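Local coordinates for protein peptidase, zinc-dependent (Methanocorpusculum labreanum, PDB 3LMC) that probably acts as a zinc-dependent metallopeptidase of the M54 family, and binds a zinc ion and a separate ferric ion, at residues R65-P68 with Q69-K72; P122-Q126 with N127-G131; E42-P46 with V47-Y51; D174-D177 with R178-K181. All blocks are in the same frame, centred on the assembly; numbering follows the deposited sequence.

Contact 1 (R65-P68 with Q69-K72); sequences RRMP and QIFK
Met-67 and Pro-68 pack on Gln-69, Ile-70, Phe-71 and Lys-72 in a local N-cap contact, where the chain leaves helix 53-66 and at once begins the short helix 68-71. Met-67, a selenomethionine here, holds the N-cap position, and its carbonyl O takes two bonds, one from Ile-70 N and one from Phe-71 N, the latter 3.1 Å from Met-67 O. One residue further on, Lys-72 N bonds to Pro-68 O at 3.0 Å. Proline suits this first helical position, since its nitrogen has no hydrogen to give. The Phe-71 ring turns inward, lying against Phe-63 of the preceding helix and meeting His-4 edge-to-face; CG2 of Ile-70 sits over the centre of one ring face. On the outer side the Met-67 chain, bent at chi2 (-61°) and again at chi3 (-77°), curls forward over the first turn of the new helix, bringing SE within 3.7 Å of Gln-69 NE2. The Gln-69 chain, bent at chi2, places its OE1 3.4 Å from Pro-68 CD. Met-67 CE and Ile-70 CD1 lie 3.3 Å apart, closer than two methyls usually pack, so their exact spacing is doubtful.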
loop_
_atom_site.group_PDB
_atom_site.type_symbol
_atom_site.label_atom_id
_atom_site.label_comp_id
_atom_site.label_asym_id
_atom_site.label_seq_id
_atom_site.Cartn_x
_atom_site.Cartn_y
_atom_site.Cartn_z
ATOM N N ARG A 65 -0.814 16.026 -5.107
ATOM C CA ARG A 65 -0.992 17.142 -6.034
ATOM C C ARG A 65 -0.368 18.422 -5.476
ATOM O O ARG A 65 0.181 19.239 -6.222
ATOM C CB ARG A 65 -2.466 17.365 -6.362
ATOM C CG ARG A 65 -2.717 18.619 -7.193
ATOM C CD ARG A 65 -4.059 18.563 -7.896
ATOM N NE ARG A 65 -5.174 18.457 -6.957
ATOM C CZ ARG A 65 -5.745 17.312 -6.592
ATOM N NH1 ARG A 65 -5.303 16.157 -7.077
ATOM N NH2 ARG A 65 -6.763 17.322 -5.738
ATOM N N ARG A 66 -0.447 18.574 -4.156
ATOM C CA ARG A 66 0.079 19.744 -3.455
ATOM C C ARG A 66 1.608 19.666 -3.308
ATOM O O ARG A 66 2.250 20.663 -2.979
ATOM C CB ARG A 66 -0.614 19.869 -2.084
ATOM C CG ARG A 66 -0.137 20.996 -1.182
ATOM C CD ARG A 66 -0.946 21.061 0.120
ATOM N NE ARG A 66 -0.591 19.994 1.062
ATOM C CZ ARG A 66 0.190 20.163 2.126
ATOM N NH1 ARG A 66 0.700 21.366 2.411
ATOM N NH2 ARG A 66 0.454 19.131 2.922
HETATM N N MSE A 67 2.196 18.499 -3.582
HETATM C CA MSE A 67 3.628 18.286 -3.310
HETATM C C MSE A 67 4.493 17.887 -4.515
HETATM O O MSE A 67 5.100 16.821 -4.510
HETATM C CB MSE A 67 3.815 17.254 -2.187
HETATM C CG MSE A 67 3.286 17.686 -0.817
HETATM SE SE MSE A 67 4.183 19.310 -0.110
HETATM C CE MSE A 67 5.846 18.540 0.482
ATOM N N PRO A 68 4.568 18.753 -5.542
ATOM C CA PRO A 68 5.420 18.482 -6.705
ATOM C C PRO A 68 6.873 18.289 -6.306
ATOM O O PRO A 68 7.576 17.429 -6.859
ATOM C CB PRO A 68 5.307 19.768 -7.536
ATOM C CG PRO A 68 4.049 20.404 -7.106
ATOM C CD PRO A 68 3.821 20.019 -5.680
ATOM N N GLN A 69 7.333 19.106 -5.366
ATOM C CA GLN A 69 8.728 19.059 -4.956
ATOM C C GLN A 69 9.095 17.667 -4.408
ATOM O O GLN A 69 10.273 17.296 -4.374
ATOM C CB GLN A 69 9.067 20.189 -3.966
ATOM C CG GLN A 69 8.317 20.161 -2.637
ATOM C CD GLN A 69 7.028 20.986 -2.641
ATOM O OE1 GLN A 69 6.310 21.035 -3.639
ATOM N NE2 GLN A 69 6.727 21.626 -1.511
ATOM N N ILE A 70 8.087 16.887 -4.013
ATOM C CA ILE A 70 8.334 15.496 -3.612
ATOM C C ILE A 70 8.144 14.472 -4.749
ATOM O O ILE A 70 9.043 13.684 -5.017
ATOM C CB ILE A 70 7.481 15.077 -2.391
ATOM C CG1 ILE A 70 7.778 15.971 -1.191
ATOM C CG2 ILE A 70 7.767 13.640 -2.005
ATOM C CD1 ILE A 70 7.070 15.515 0.066
ATOM N N PHE A 71 6.992 14.491 -5.424
ATOM C CA PHE A 71 6.639 13.382 -6.326
ATOM C C PHE A 71 6.870 13.587 -7.831
ATOM O O PHE A 71 6.915 12.608 -8.586
ATOM C CB PHE A 71 5.185 12.956 -6.099
ATOM C CG PHE A 71 4.890 12.556 -4.682
ATOM C CD1 PHE A 71 5.238 11.294 -4.215
ATOM C CD2 PHE A 71 4.273 13.445 -3.809
ATOM C CE1 PHE A 71 4.974 10.933 -2.899
ATOM C CE2 PHE A 71 3.997 13.082 -2.495
ATOM C CZ PHE A 71 4.347 11.834 -2.042
ATOM N N LYS A 72 6.995 14.836 -8.273
ATOM C CA LYS A 72 7.110 15.118 -9.708
ATOM C C LYS A 72 8.528 14.859 -10.214
ATOM O O LYS A 72 9.478 15.420 -9.680
ATOM C CB LYS A 72 6.693 16.562 -9.992
ATOM C CG LYS A 72 6.884 17.005 -11.431
ATOM C CD LYS A 72 6.478 18.461 -11.630
ATOM C CE LYS A 72 7.651 19.411 -11.399
ATOM N NZ LYS A 72 8.856 19.113 -12.256
#

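Contact 2 (P122-Q126 with N127-G131); sequences PHRLQ and NEFYG
Phe-129 leans back on His-123 and Arg-124, its CG anti to the backbone N (chi1 -178°), which swings the ring across the chain that precedes it. Phe-129 CB rests 3.3 Å from His-123 O. CG and CD1 stay near the same oxygen, and Phe-129 CE1 then comes to 3.5 Å from His-123 CE1; the two rings meet obliquely, their planes 68° apart. At the tip, CZ lies over one face of the Arg-124 guanidinium, while Arg-124 CG stands above the middle of the phenyl ring, 3.8 Å from its centroid, in a CH-pi contact. Replacing Phe-129 by an alanine would probably open a gap beside His-123 and leave the Arg-124 methylenes without the ring that they press on. The arginine's charged end is held elsewhere, by a salt bridge to Asp-98 and a cation-pi contact with Phe-106. All this lies in the loop between strand 117-120 and helix 136-154, the helix that brings His-149 and His-153 to the zinc. Residues 127-129 form a 3-10 turn, opened by the bond from Phe-129 N to Gln-126 O (3.2 Å). Gln-126 stretches out beside this turn, and its NE2 donates to His-123 O at 3.2 Å, with the acceptor close to the amide plane. Tyr-130, with Phe-129 CD2 over one face of its ring, reaches back to Arg-124: its OH donates to a lone pair of Arg-124 O at 2.6 Å, with that oxygen at the edge of the tyrosine ring.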
loop_
_atom_site.group_PDB
_atom_site.type_symbol
_atom_site.label_atom_id
_atom_site.label_comp_id
_atom_site.label_asym_id
_atom_site.label_seq_id
_atom_site.Cartn_x
_atom_site.Cartn_y
_atom_site.Cartn_z
ATOM N N PRO A 122 0.016 -2.008 8.737
ATOM C CA PRO A 122 0.605 -3.157 9.431
ATOM C C PRO A 122 -0.069 -3.440 10.774
ATOM O O PRO A 122 0.354 -4.375 11.457
ATOM C CB PRO A 122 2.051 -2.723 9.652
ATOM C CG PRO A 122 2.309 -1.669 8.617
ATOM C CD PRO A 122 0.998 -0.934 8.528
ATOM N N HIS A 123 -1.105 -2.679 11.140
ATOM C CA HIS A 123 -1.696 -2.836 12.479
ATOM C C HIS A 123 -2.118 -4.267 12.782
ATOM O O HIS A 123 -1.913 -4.750 13.886
ATOM C CB HIS A 123 -2.881 -1.901 12.696
ATOM C CG HIS A 123 -3.321 -1.821 14.128
ATOM N ND1 HIS A 123 -4.468 -2.431 14.592
ATOM C CD2 HIS A 123 -2.748 -1.230 15.204
ATOM C CE1 HIS A 123 -4.601 -2.191 15.884
ATOM N NE2 HIS A 123 -3.569 -1.469 16.283
ATOM N N ARG A 124 -2.721 -4.942 11.806
ATOM C CA ARG A 124 -3.115 -6.336 11.985
ATOM C C ARG A 124 -2.177 -7.339 11.314
ATOM O O ARG A 124 -2.464 -8.545 11.287
ATOM C CB ARG A 124 -4.542 -6.536 11.497
ATOM C CG ARG A 124 -5.555 -5.788 12.369
ATOM C CD ARG A 124 -6.971 -6.010 11.895
ATOM N NE ARG A 124 -7.900 -5.089 12.539
ATOM C CZ ARG A 124 -8.978 -5.456 13.217
ATOM N NH1 ARG A 124 -9.276 -6.741 13.367
ATOM N NH2 ARG A 124 -9.776 -4.532 13.733
ATOM N N LEU A 125 -1.066 -6.838 10.775
ATOM C CA LEU A 125 -0.047 -7.682 10.151
ATOM C C LEU A 125 1.052 -8.028 11.147
ATOM O O LEU A 125 1.657 -9.100 11.072
ATOM C CB LEU A 125 0.564 -6.976 8.929
ATOM C CG LEU A 125 -0.455 -6.536 7.877
ATOM C CD1 LEU A 125 0.211 -5.927 6.612
ATOM C CD2 LEU A 125 -1.359 -7.716 7.498
ATOM N N GLN A 126 1.296 -7.113 12.083
ATOM C CA GLN A 126 2.277 -7.312 13.134
ATOM C C GLN A 126 1.904 -8.491 14.050
ATOM O O GLN A 126 0.749 -8.630 14.472
ATOM C CB GLN A 126 2.431 -6.015 13.951
ATOM C CG GLN A 126 1.140 -5.536 14.607
ATOM C CD GLN A 126 1.355 -4.349 15.541
ATOM O OE1 GLN A 126 2.490 -4.035 15.929
ATOM N NE2 GLN A 126 0.260 -3.686 15.914
ATOM N N ASN A 127 2.876 -9.348 14.336
ATOM C CA ASN A 127 2.694 -10.395 15.344
ATOM C C ASN A 127 2.093 -9.846 16.651
ATOM O O ASN A 127 1.239 -10.476 17.270
ATOM C CB ASN A 127 4.039 -11.061 15.671
ATOM C CG ASN A 127 4.310 -12.315 14.849
ATOM O OD1 ASN A 127 3.599 -12.629 13.895
ATOM N ND2 ASN A 127 5.357 -13.048 15.233
ATOM N N GLU A 128 2.561 -8.681 17.087
ATOM C CA GLU A 128 2.131 -8.128 18.367
ATOM C C GLU A 128 0.618 -7.936 18.491
ATOM O O GLU A 128 0.078 -8.009 19.591
ATOM C CB GLU A 128 2.840 -6.813 18.663
ATOM C CG GLU A 128 4.343 -6.963 18.866
ATOM C CD GLU A 128 5.115 -6.771 17.568
ATOM O OE1 GLU A 128 4.615 -7.183 16.498
ATOM O OE2 GLU A 128 6.221 -6.196 17.617
ATOM N N PHE A 129 -0.073 -7.669 17.387
ATOM C CA PHE A 129 -1.523 -7.493 17.466
ATOM C C PHE A 129 -2.142 -8.745 18.084
ATOM O O PHE A 129 -3.180 -8.667 18.743
ATOM C CB PHE A 129 -2.117 -7.267 16.076
ATOM C CG PHE A 129 -3.605 -7.034 16.070
ATOM C CD1 PHE A 129 -4.130 -5.785 16.374
ATOM C CD2 PHE A 129 -4.478 -8.047 15.712
ATOM C CE1 PHE A 129 -5.502 -5.556 16.342
ATOM C CE2 PHE A 129 -5.851 -7.820 15.672
ATOM C CZ PHE A 129 -6.363 -6.572 15.983
ATOM N N TYR A 130 -1.494 -9.893 17.873
ATOM C CA TYR A 130 -2.027 -11.173 18.347
ATOM C C TYR A 130 -1.388 -11.608 19.678
ATOM O O TYR A 130 -1.536 -12.757 20.114
ATOM C CB TYR A 130 -1.870 -12.245 17.259
ATOM C CG TYR A 130 -2.443 -11.769 15.945
ATOM C CD1 TYR A 130 -3.782 -11.961 15.642
ATOM C CD2 TYR A 130 -1.654 -11.060 15.039
ATOM C CE1 TYR A 130 -4.316 -11.493 14.449
ATOM C CE2 TYR A 130 -2.180 -10.591 13.851
ATOM C CZ TYR A 130 -3.507 -10.812 13.563
ATOM O OH TYR A 130 -4.027 -10.338 12.391
ATOM N N GLY A 131 -0.692 -10.670 20.317
ATOM C CA GLY A 131 -0.007 -10.941 21.560
ATOM C C GLY A 131 1.239 -11.796 21.377
ATOM O O GLY A 131 1.725 -12.381 22.337
#

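Contact 3 (E42-P46 with V47-Y51); sequences EGFDP and VRNQY
Asp-45 O is gripped by two successive amides, Asn-49 N at 2.6 Å and Gln-50 N at 3.3 Å, both weak bonds, the first strongly bent (124°). The return bond is sounder: Asp-45 N gives its hydrogen to Gln-50 O at 2.8 Å. The Asp-45 carboxylate turns over the loop, where OD2 accepts a weak bond from Val-47 N and OD1 lies alongside the Arg-48 methylenes, 3.8 Å from CD. The Arg-48 guanidinium passes on to Gln-50, whose OE1 receives NH1 at 2.8 Å with both flat groups sharing the bond in plane. Gln-50 NE2 donates in turn to the carboxylate of Asp-98 and to the main-chain O of Asp-105.

Phe-44 and Tyr-51 are a non-hydrogen-bonded pair, with their rings together on one face of the sheet. Phe-44 CD1 stands over one face of the tyrosine ring, near its rim and 3.4 Å from Tyr-51 CZ, while Asn-49 OD1 meets the edge of the phenyl ring. A serine in place of Tyr-51 would probably leave the Phe-44 ring unsupported on that flank and free to turn. Asn-49 adopts positive phi (61°), which lets it and Gln-50 both face Asp-45: a G1 beta bulge closing the short antiparallel hairpin of strands 44-45 and 50-52.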
loop_
_atom_site.group_PDB
_atom_site.type_symbol
_atom_site.label_atom_id
_atom_site.label_comp_id
_atom_site.label_asym_id
_atom_site.label_seq_id
_atom_site.Cartn_x
_atom_site.Cartn_y
_atom_site.Cartn_z
ATOM N N GLU A 42 -7.153 10.617 8.437
ATOM C CA GLU A 42 -8.394 11.358 8.484
ATOM C C GLU A 42 -9.529 10.354 8.598
ATOM O O GLU A 42 -9.324 9.160 8.404
ATOM C CB GLU A 42 -8.543 12.206 7.218
ATOM C CG GLU A 42 -9.465 13.392 7.385
ATOM C CD GLU A 42 -9.724 14.096 6.082
ATOM O OE1 GLU A 42 -8.782 14.189 5.268
ATOM O OE2 GLU A 42 -10.865 14.553 5.866
ATOM N N GLY A 43 -10.722 10.829 8.928
ATOM C CA GLY A 43 -11.883 9.967 8.922
ATOM C C GLY A 43 -11.873 8.962 10.047
ATOM O O GLY A 43 -12.275 7.815 9.870
ATOM N N PHE A 44 -11.411 9.384 11.215
ATOM C CA PHE A 44 -11.412 8.502 12.372
ATOM C C PHE A 44 -12.849 8.270 12.838
ATOM O O PHE A 44 -13.689 9.169 12.767
ATOM C CB PHE A 44 -10.570 9.107 13.491
ATOM C CG PHE A 44 -10.612 8.332 14.774
ATOM C CD1 PHE A 44 -9.823 7.208 14.947
ATOM C CD2 PHE A 44 -11.427 8.743 15.818
ATOM C CE1 PHE A 44 -9.854 6.501 16.130
ATOM C CE2 PHE A 44 -11.459 8.039 17.008
ATOM C CZ PHE A 44 -10.672 6.919 17.164
ATOM N N ASP A 45 -13.129 7.055 13.295
ATOM C CA ASP A 45 -14.446 6.709 13.805
ATOM C C ASP A 45 -14.286 6.251 15.257
ATOM O O ASP A 45 -13.718 5.196 15.519
ATOM C CB ASP A 45 -15.086 5.618 12.936
ATOM C CG ASP A 45 -16.559 5.383 13.269
ATOM O OD1 ASP A 45 -17.311 4.932 12.385
ATOM O OD2 ASP A 45 -16.973 5.650 14.412
ATOM N N PRO A 46 -14.781 7.058 16.209
ATOM C CA PRO A 46 -14.562 6.803 17.644
ATOM C C PRO A 46 -15.226 5.519 18.171
ATOM O O PRO A 46 -14.627 4.818 18.991
ATOM C CB PRO A 46 -15.161 8.041 18.319
ATOM C CG PRO A 46 -16.156 8.571 17.327
ATOM C CD PRO A 46 -15.603 8.258 15.970
ATOM N N VAL A 47 -16.436 5.218 17.711
ATOM C CA VAL A 47 -17.120 3.998 18.143
ATOM C C VAL A 47 -16.419 2.753 17.595
ATOM O O VAL A 47 -16.286 1.753 18.300
ATOM C CB VAL A 47 -18.621 3.989 17.754
ATOM C CG1 VAL A 47 -18.791 4.129 16.254
ATOM C CG2 VAL A 47 -19.288 2.717 18.247
ATOM N N ARG A 48 -15.967 2.827 16.344
ATOM C CA ARG A 48 -15.199 1.747 15.719
ATOM C C ARG A 48 -13.751 1.698 16.221
ATOM O O ARG A 48 -13.138 0.633 16.266
ATOM C CB ARG A 48 -15.182 1.919 14.198
ATOM C CG ARG A 48 -16.329 1.288 13.407
ATOM C CD ARG A 48 -16.013 1.422 11.919
ATOM N NE ARG A 48 -16.967 0.771 11.020
ATOM C CZ ARG A 48 -16.795 -0.436 10.484
ATOM N NH1 ARG A 48 -15.707 -1.144 10.769
ATOM N NH2 ARG A 48 -17.717 -0.941 9.663
ATOM N N ASN A 49 -13.207 2.856 16.593
ATOM C CA ASN A 49 -11.771 3.001 16.878
ATOM C C ASN A 49 -10.880 2.679 15.668
ATOM O O ASN A 49 -9.802 2.083 15.808
ATOM C CB ASN A 49 -11.343 2.162 18.082
ATOM C CG ASN A 49 -9.995 2.581 18.629
ATOM O OD1 ASN A 49 -9.517 3.683 18.359
ATOM N ND2 ASN A 49 -9.376 1.707 19.408
ATOM N N GLN A 50 -11.334 3.089 14.485
ATOM C CA GLN A 50 -10.655 2.765 13.239
ATOM C C GLN A 50 -10.740 3.962 12.308
ATOM O O GLN A 50 -11.572 4.860 12.514
ATOM C CB GLN A 50 -11.362 1.605 12.540
ATOM C CG GLN A 50 -11.524 0.339 13.350
ATOM C CD GLN A 50 -12.204 -0.726 12.523
ATOM O OE1 GLN A 50 -13.372 -0.588 12.179
ATOM N NE2 GLN A 50 -11.469 -1.780 12.171
ATOM N N TYR A 51 -9.920 3.954 11.259
ATOM C CA TYR A 51 -9.940 5.042 10.278
ATOM C C TYR A 51 -10.544 4.641 8.931
ATOM O O TYR A 51 -10.234 3.577 8.400
ATOM C CB TYR A 51 -8.534 5.599 10.070
ATOM C CG TYR A 51 -7.889 6.144 11.324
ATOM C CD1 TYR A 51 -7.292 5.291 12.240
ATOM C CD2 TYR A 51 -7.875 7.511 11.592
ATOM C CE1 TYR A 51 -6.692 5.776 13.375
ATOM C CE2 TYR A 51 -7.260 8.013 12.736
ATOM C CZ TYR A 51 -6.677 7.139 13.619
ATOM O OH TYR A 51 -6.068 7.605 14.767
#

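Contact 4 (D174-D177 with R178-K181); sequences DELD and RKRK
The last turn of helix 173-178 is bonded through Arg-178 N, which lies 3.1 Å from Asp-174 O, and more loosely through Lys-179 N, whose bonds to Glu-175 O and Leu-176 O are both weak; Lys-179 itself has an extended psi (150°) that carries the chain off the helix. From this turn Arg-178 runs back along the helix, while Lys-179 strikes off across it. Arg-178 CG passes 3.4 Å from Asp-174 O, and the chain, extended from CG to NE, lays its guanidinium against the backbone, with Asp-174 O over one face. The Glu-175 methylene CG meets the guanidinium edge, 3.8 Å from Arg-178 NH1. Neither the Asp-174 nor the Glu-175 carboxylate forms a salt bridge with it: Asp-174 OD2 is 5.1 Å from Arg-178 NH2, and Glu-175 OE2 pairs instead with Arg-171. Any attraction is therefore probably diffuse. Asp-177 points to Arg-142 on helix 136-154, bonding that helix by a salt bridge.

Lys-179 is buried. Its CB lies 3.3 Å from Leu-176 O, and its CD rests 3.8 Å from Leu-176 CD1, the leucine branch that touches it. A bend at chi3 (73°) then directs NZ to the backbone oxygen of Ile-166, with a weaker bond to Tyr-168 O, so the buried amine is answered by main-chain carbonyls. The Lys-179 side chain also touches the zinc ligand His-149 and lies about 8 Å from the zinc ion, placing this helix end beside the HExxH zinc site, consistent with a metallopeptidase of family M54.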
loop_
_atom_site.group_PDB
_atom_site.type_symbol
_atom_site.label_atom_id
_atom_site.label_comp_id
_atom_site.label_asym_id
_atom_site.label_seq_id
_atom_site.Cartn_x
_atom_site.Cartn_y
_atom_site.Cartn_z
ATOM N N ASP A 174 -3.968 -15.890 8.211
ATOM C CA ASP A 174 -3.471 -17.194 7.793
ATOM C C ASP A 174 -3.451 -17.323 6.271
ATOM O O ASP A 174 -2.458 -17.782 5.694
ATOM C CB ASP A 174 -4.306 -18.309 8.413
ATOM C CG ASP A 174 -4.057 -18.459 9.904
ATOM O OD1 ASP A 174 -3.019 -17.951 10.394
ATOM O OD2 ASP A 174 -4.896 -19.085 10.586
ATOM N N GLU A 175 -4.548 -16.927 5.629
ATOM C CA GLU A 175 -4.616 -16.872 4.166
ATOM C C GLU A 175 -3.577 -15.930 3.563
ATOM O O GLU A 175 -2.998 -16.222 2.522
ATOM C CB GLU A 175 -6.015 -16.466 3.697
ATOM C CG GLU A 175 -6.859 -17.626 3.185
ATOM C CD GLU A 175 -8.319 -17.245 2.980
ATOM O OE1 GLU A 175 -8.597 -16.162 2.408
ATOM O OE2 GLU A 175 -9.192 -18.034 3.400
ATOM N N LEU A 176 -3.337 -14.797 4.215
ATOM C CA LEU A 176 -2.346 -13.845 3.710
ATOM C C LEU A 176 -0.947 -14.472 3.759
ATOM O O LEU A 176 -0.144 -14.336 2.834
ATOM C CB LEU A 176 -2.419 -12.521 4.498
ATOM C CG LEU A 176 -1.337 -11.447 4.339
ATOM C CD1 LEU A 176 -0.888 -11.319 2.922
ATOM C CD2 LEU A 176 -1.855 -10.128 4.822
ATOM N N ASP A 177 -0.666 -15.194 4.834
ATOM C CA ASP A 177 0.648 -15.811 4.990
ATOM C C ASP A 177 0.858 -16.931 3.968
ATOM O O ASP A 177 1.995 -17.240 3.608
ATOM C CB ASP A 177 0.842 -16.329 6.421
ATOM C CG ASP A 177 1.135 -15.215 7.420
ATOM O OD1 ASP A 177 1.446 -14.079 6.988
ATOM O OD2 ASP A 177 1.064 -15.481 8.642
ATOM N N ARG A 178 -0.235 -17.537 3.507
ATOM C CA ARG A 178 -0.154 -18.593 2.495
ATOM C C ARG A 178 0.131 -18.026 1.104
ATOM O O ARG A 178 0.623 -18.742 0.226
ATOM C CB ARG A 178 -1.431 -19.435 2.450
ATOM C CG ARG A 178 -1.643 -20.337 3.671
ATOM C CD ARG A 178 -2.856 -21.241 3.454
ATOM N NE ARG A 178 -3.291 -21.892 4.683
ATOM C CZ ARG A 178 -4.369 -21.540 5.381
ATOM N NH1 ARG A 178 -5.139 -20.542 4.965
ATOM N NH2 ARG A 178 -4.683 -22.194 6.492
ATOM N N LYS A 179 -0.189 -16.754 0.890
ATOM C CA LYS A 179 0.148 -16.134 -0.395
ATOM C C LYS A 179 1.661 -16.171 -0.547
ATOM O O LYS A 179 2.383 -16.163 0.446
ATOM C CB LYS A 179 -0.355 -14.700 -0.475
ATOM C CG LYS A 179 -1.857 -14.567 -0.339
ATOM C CD LYS A 179 -2.233 -13.113 -0.172
ATOM C CE LYS A 179 -2.079 -12.340 -1.463
ATOM N NZ LYS A 179 -2.334 -10.885 -1.225
ATOM N N ARG A 180 2.136 -16.250 -1.782
ATOM C CA ARG A 180 3.574 -16.244 -2.047
ATOM C C ARG A 180 3.968 -14.912 -2.672
ATOM O O ARG A 180 3.105 -14.151 -3.114
ATOM C CB ARG A 180 3.979 -17.384 -2.983
ATOM C CG ARG A 180 4.033 -18.767 -2.333
ATOM C CD ARG A 180 2.641 -19.289 -2.028
ATOM N NE ARG A 180 2.610 -20.747 -1.947
ATOM C CZ ARG A 180 2.535 -21.436 -0.813
ATOM N NH1 ARG A 180 2.478 -20.805 0.353
ATOM N NH2 ARG A 180 2.512 -22.760 -0.846
ATOM N N LYS A 181 5.265 -14.617 -2.671
ATOM C CA LYS A 181 5.752 -13.407 -3.312
ATOM C C LYS A 181 5.818 -13.715 -4.798
ATOM O O LYS A 181 6.878 -14.045 -5.336
ATOM C CB LYS A 181 7.115 -12.986 -2.739
ATOM C CG LYS A 181 7.009 -12.382 -1.322
ATOM C CD LYS A 181 8.349 -12.255 -0.637
ATOM C CE LYS A 181 8.165 -11.988 0.860
ATOM N NZ LYS A 181 9.427 -12.193 1.638
#

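In the fold
From the N terminus, contact 3 comes first, closing the hairpin whose second strand, 50-52, runs straight into helix 53-66. Contact 1 then turns that helix into the short helix 68-71. Contact 2 folds up the loop between strand 117-120 and the zinc-binding helix 136-154, and contact 4 ends helix 173-178. All four are local and follow in series; none nests within or crosses another. Space joins what sequence separates: contact 2 touches contact 3 where Arg-124 packs on Gln-50, and touches contact 4 where Leu-125 meets Leu-176. Contact 1 stands apart, across the centre of the chain from contacts 2 and 4, with centres about 32 and 34 Å away.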